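PDB 3L1W: Endonuclease/exonuclease/phosphatase domain-containing protein from Enterococcus faecalis, which is of unknown function but belongs to the endonuclease/exonuclease/phosphatase family and may act as a 3'-5' RNA exonuclease. Local coordinates for residues K82-L93 / P109-T120. Sequence-based numbering, arbitrary orientation.
Sequences KVQAIDTGYFWL and PRIALWGLFKET. With EDO (1,2-ethanediol), chain K; SO4 (sulfate ion), chain G.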
# COMPACT_ATOMS: atom_id res chain seq x y z
N LYS A 82 -10.40 3.43 16.48
CA LYS A 82 -8.96 3.59 16.67
C LYS A 82 -8.61 4.87 17.43
O LYS A 82 -7.71 4.88 18.27
CB LYS A 82 -8.25 3.59 15.31
CG LYS A 82 -8.39 2.26 14.56
CD LYS A 82 -7.65 2.29 13.24
CE LYS A 82 -7.73 0.93 12.52
NZ LYS A 82 -7.16 1.01 11.14
N VAL A 83 -9.31 5.96 17.10
CA VAL A 83 -9.10 7.22 17.82
C VAL A 83 -10.43 7.91 18.03
O VAL A 83 -11.33 7.81 17.20
CB VAL A 83 -8.18 8.19 17.06
CG1 VAL A 83 -6.77 7.61 16.91
CG2 VAL A 83 -8.76 8.55 15.70
N GLN A 84 -10.55 8.63 19.14
CA GLN A 84 -11.77 9.37 19.41
C GLN A 84 -11.47 10.85 19.43
O GLN A 84 -10.45 11.27 19.97
CB GLN A 84 -12.40 8.92 20.73
CG GLN A 84 -12.86 7.47 20.73
CD GLN A 84 -11.72 6.48 20.93
OE1 GLN A 84 -10.91 6.63 21.85
NE2 GLN A 84 -11.66 5.46 20.08
N ALA A 85 -12.35 11.65 18.84
CA ALA A 85 -12.19 13.09 18.87
C ALA A 85 -12.81 13.61 20.15
O ALA A 85 -13.99 13.36 20.42
CB ALA A 85 -12.84 13.74 17.67
N ILE A 86 -12.02 14.33 20.95
CA ILE A 86 -12.55 14.92 22.18
C ILE A 86 -12.72 16.43 22.12
O ILE A 86 -13.39 17.01 22.99
CB ILE A 86 -11.74 14.50 23.43
CG1 ILE A 86 -10.27 14.90 23.28
CG2 ILE A 86 -11.85 13.00 23.65
CD1 ILE A 86 -9.46 14.67 24.56
N ASP A 87 -12.15 17.06 21.11
CA ASP A 87 -12.34 18.49 20.86
C ASP A 87 -11.97 18.77 19.41
O ASP A 87 -11.15 18.05 18.83
CB ASP A 87 -11.46 19.32 21.80
CG ASP A 87 -11.91 20.78 21.92
OD1 ASP A 87 -13.00 21.13 21.39
OD2 ASP A 87 -11.18 21.57 22.56
N THR A 88 -12.58 19.80 18.83
CA THR A 88 -12.23 20.20 17.47
C THR A 88 -12.47 21.69 17.27
O THR A 88 -13.24 22.31 18.01
CB THR A 88 -13.04 19.42 16.42
OG1 THR A 88 -12.57 19.75 15.11
CG2 THR A 88 -14.52 19.77 16.53
N GLY A 89 -11.83 22.26 16.27
CA GLY A 89 -12.06 23.65 15.95
C GLY A 89 -11.37 24.04 14.66
O GLY A 89 -10.66 23.24 14.05
N TYR A 90 -11.61 25.28 14.25
CA TYR A 90 -10.92 25.83 13.10
C TYR A 90 -10.88 27.34 13.19
O TYR A 90 -11.64 27.96 13.94
CB TYR A 90 -11.58 25.38 11.80
CG TYR A 90 -12.96 25.94 11.54
CD1 TYR A 90 -13.16 26.95 10.60
CD2 TYR A 90 -14.08 25.43 12.19
CE1 TYR A 90 -14.42 27.45 10.34
CE2 TYR A 90 -15.35 25.93 11.94
CZ TYR A 90 -15.51 26.94 11.01
OH TYR A 90 -16.76 27.44 10.75
N PHE A 91 -9.97 27.93 12.44
CA PHE A 91 -9.80 29.37 12.46
C PHE A 91 -9.15 29.81 11.16
O PHE A 91 -8.57 29.00 10.43
CB PHE A 91 -8.94 29.80 13.66
CG PHE A 91 -7.62 29.09 13.75
CD1 PHE A 91 -6.49 29.60 13.15
CD2 PHE A 91 -7.51 27.89 14.45
CE1 PHE A 91 -5.28 28.94 13.24
CE2 PHE A 91 -6.30 27.23 14.55
CZ PHE A 91 -5.18 27.75 13.94
N TRP A 92 -9.25 31.11 10.89
CA TRP A 92 -8.67 31.70 9.69
C TRP A 92 -7.22 32.11 9.93
O TRP A 92 -6.85 32.53 11.03
CB TRP A 92 -9.53 32.88 9.22
CG TRP A 92 -10.74 32.38 8.50
CD1 TRP A 92 -10.87 32.20 7.16
CD2 TRP A 92 -11.96 31.92 9.09
NE1 TRP A 92 -12.10 31.67 6.87
CE2 TRP A 92 -12.80 31.49 8.04
CE3 TRP A 92 -12.45 31.85 10.40
CZ2 TRP A 92 -14.08 31.00 8.25
CZ3 TRP A 92 -13.73 31.36 10.62
CH2 TRP A 92 -14.53 30.95 9.54
N LEU A 93 -6.40 31.95 8.90
CA LEU A 93 -5.00 32.28 9.00
C LEU A 93 -4.79 33.75 8.66
O LEU A 93 -4.18 34.10 7.65
CB LEU A 93 -4.18 31.37 8.06
CG LEU A 93 -4.46 29.87 8.19
CD1 LEU A 93 -3.43 29.06 7.38
CD2 LEU A 93 -4.45 29.40 9.63
N PRO A 109 -9.03 33.61 1.61
CA PRO A 109 -9.19 33.09 2.97
C PRO A 109 -8.57 31.70 3.05
O PRO A 109 -8.66 30.92 2.10
CB PRO A 109 -10.71 33.02 3.15
CG PRO A 109 -11.27 33.93 2.10
CD PRO A 109 -10.33 33.83 0.95
N ARG A 110 -7.89 31.42 4.16
CA ARG A 110 -7.34 30.11 4.42
C ARG A 110 -7.70 29.75 5.84
O ARG A 110 -7.75 30.63 6.71
CB ARG A 110 -5.81 30.11 4.29
CG ARG A 110 -5.30 30.38 2.89
CD ARG A 110 -5.27 29.12 2.07
NE ARG A 110 -4.94 29.41 0.68
CZ ARG A 110 -4.87 28.50 -0.28
NH1 ARG A 110 -5.09 27.22 0.01
NH2 ARG A 110 -4.57 28.86 -1.52
N ILE A 111 -7.95 28.48 6.08
CA ILE A 111 -8.24 28.05 7.44
C ILE A 111 -7.28 26.96 7.87
O ILE A 111 -6.62 26.32 7.05
CB ILE A 111 -9.68 27.53 7.59
CG1 ILE A 111 -9.92 26.33 6.68
CG2 ILE A 111 -10.69 28.66 7.32
CD1 ILE A 111 -11.11 25.48 7.11
N ALA A 112 -7.20 26.78 9.18
CA ALA A 112 -6.64 25.55 9.73
C ALA A 112 -7.74 24.84 10.47
O ALA A 112 -8.59 25.46 11.11
CB ALA A 112 -5.47 25.85 10.66
N LEU A 113 -7.73 23.52 10.36
CA LEU A 113 -8.71 22.67 11.03
C LEU A 113 -7.92 21.78 11.98
O LEU A 113 -6.95 21.15 11.57
CB LEU A 113 -9.43 21.80 9.99
CG LEU A 113 -10.40 20.72 10.50
CD1 LEU A 113 -11.54 21.33 11.31
CD2 LEU A 113 -10.94 19.83 9.36
N TRP A 114 -8.33 21.73 13.24
CA TRP A 114 -7.61 20.90 14.20
C TRP A 114 -8.55 20.00 15.00
O TRP A 114 -9.77 20.24 15.07
CB TRP A 114 -6.77 21.79 15.14
CG TRP A 114 -7.63 22.73 15.94
CD1 TRP A 114 -7.98 24.01 15.61
CD2 TRP A 114 -8.24 22.46 17.21
NE1 TRP A 114 -8.79 24.55 16.58
CE2 TRP A 114 -8.96 23.62 17.58
CE3 TRP A 114 -8.26 21.36 18.06
CZ2 TRP A 114 -9.69 23.70 18.77
CZ3 TRP A 114 -8.98 21.44 19.24
CH2 TRP A 114 -9.68 22.60 19.58
N GLY A 115 -7.98 18.95 15.58
CA GLY A 115 -8.72 18.07 16.46
C GLY A 115 -7.84 17.57 17.59
O GLY A 115 -6.64 17.32 17.39
N LEU A 116 -8.42 17.45 18.77
CA LEU A 116 -7.76 16.80 19.89
C LEU A 116 -8.33 15.40 19.96
O LEU A 116 -9.55 15.22 20.05
CB LEU A 116 -8.03 17.57 21.19
CG LEU A 116 -7.18 17.15 22.39
CD1 LEU A 116 -5.71 17.50 22.16
CD2 LEU A 116 -7.70 17.81 23.67
N PHE A 117 -7.45 14.41 19.88
CA PHE A 117 -7.85 13.01 19.76
C PHE A 117 -7.26 12.18 20.89
O PHE A 117 -6.31 12.60 21.56
CB PHE A 117 -7.36 12.43 18.43
CG PHE A 117 -8.09 12.97 17.22
CD1 PHE A 117 -7.63 14.10 16.56
CD2 PHE A 117 -9.24 12.35 16.76
CE1 PHE A 117 -8.30 14.60 15.45
CE2 PHE A 117 -9.92 12.84 15.65
CZ PHE A 117 -9.45 13.95 14.99
N LYS A 118 -7.83 11.01 21.11
CA LYS A 118 -7.20 10.02 21.97
C LYS A 118 -7.24 8.67 21.29
O LYS A 118 -8.28 8.28 20.77
CB LYS A 118 -7.92 9.90 23.31
CG LYS A 118 -7.62 10.98 24.31
CD LYS A 118 -8.22 10.60 25.65
CE LYS A 118 -8.21 11.77 26.61
NZ LYS A 118 -9.01 11.45 27.81
N GLU A 119 -6.12 7.95 21.31
CA GLU A 119 -6.13 6.58 20.85
C GLU A 119 -6.93 5.71 21.81
O GLU A 119 -6.89 5.92 23.01
CB GLU A 119 -4.70 6.03 20.76
CG GLU A 119 -3.88 6.66 19.65
CD GLU A 119 -2.58 5.91 19.41
OE1 GLU A 119 -2.64 4.81 18.81
OE2 GLU A 119 -1.52 6.41 19.82
N THR A 120 -7.65 4.73 21.27
CA THR A 120 -8.48 3.85 22.08
C THR A 120 -7.72 3.27 23.28
O THR A 120 -8.24 3.23 24.40
CB THR A 120 -9.04 2.71 21.23
OG1 THR A 120 -9.80 3.26 20.15
CG2 THR A 120 -9.95 1.81 22.06
C1 EDO K . -8.98 28.65 18.41
O1 EDO K . -8.21 28.24 19.56
C2 EDO K . -8.85 27.59 17.33
O2 EDO K . -10.13 27.14 16.87
S SO4 G . -3.59 1.78 12.37
O1 SO4 G . -4.25 1.85 11.06
O2 SO4 G . -4.45 1.00 13.26
O3 SO4 G . -2.30 1.12 12.24
O4 SO4 G . -3.43 3.12 12.92
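Strands 83-92 and 111-119 pair antiparallel from Val83-Glu119 to Trp92-Ile111, with a classic beta bulge where Ile86 and Asp87 both face Leu116. Leu116 O takes a 2.8 Å bond from Ile86 N and a weak one from Asp87 N. Trp114 lies flat over Gly89, whose N sits above the ring centre. The indole reaches this place because CG stands between the backbone N and carbonyl carbon (chi1 61°). Trp114 CH2, at the ring edge, lies 3.5 Å from Asp87 OD2, and the carboxylate is nearly perpendicular to the ring. Trp114 NE1 gives a nearly straight 2.9 Å bond to O2 of an ethanediol, probably from the crystallisation liquor. Gly89 N donates to Trp114 O (3.1 Å); in one of two conformers Thr88 OG1 adds a second, less certain bond. On the same face as Trp114, Ala112 CB makes a CH-pi contact over the Phe91 ring. On the other face, Ile111 CG2 lies 3.5 Å from the centroid of the five-membered ring of Trp92. Trp92 NE1 bonds to Arg65 O. At the far end Gln84 NE2 donates to Thr120 OG1 (2.9 Å), which lies in the amide plane of Gln84; NE2 also bonds to Glu80 O, and Thr120 OG1 to Gln81 O. Strand 83-92 is outermost in one of the two mixed sheets of this DNase I-like fold. Strand 111-119 joins it to strand 126-132. Leu113 and Ile111 pack on strands 59-64 and 73-78 of the other sheet, while Trp114 touches Leu127 and Leu116 touches Tyr159.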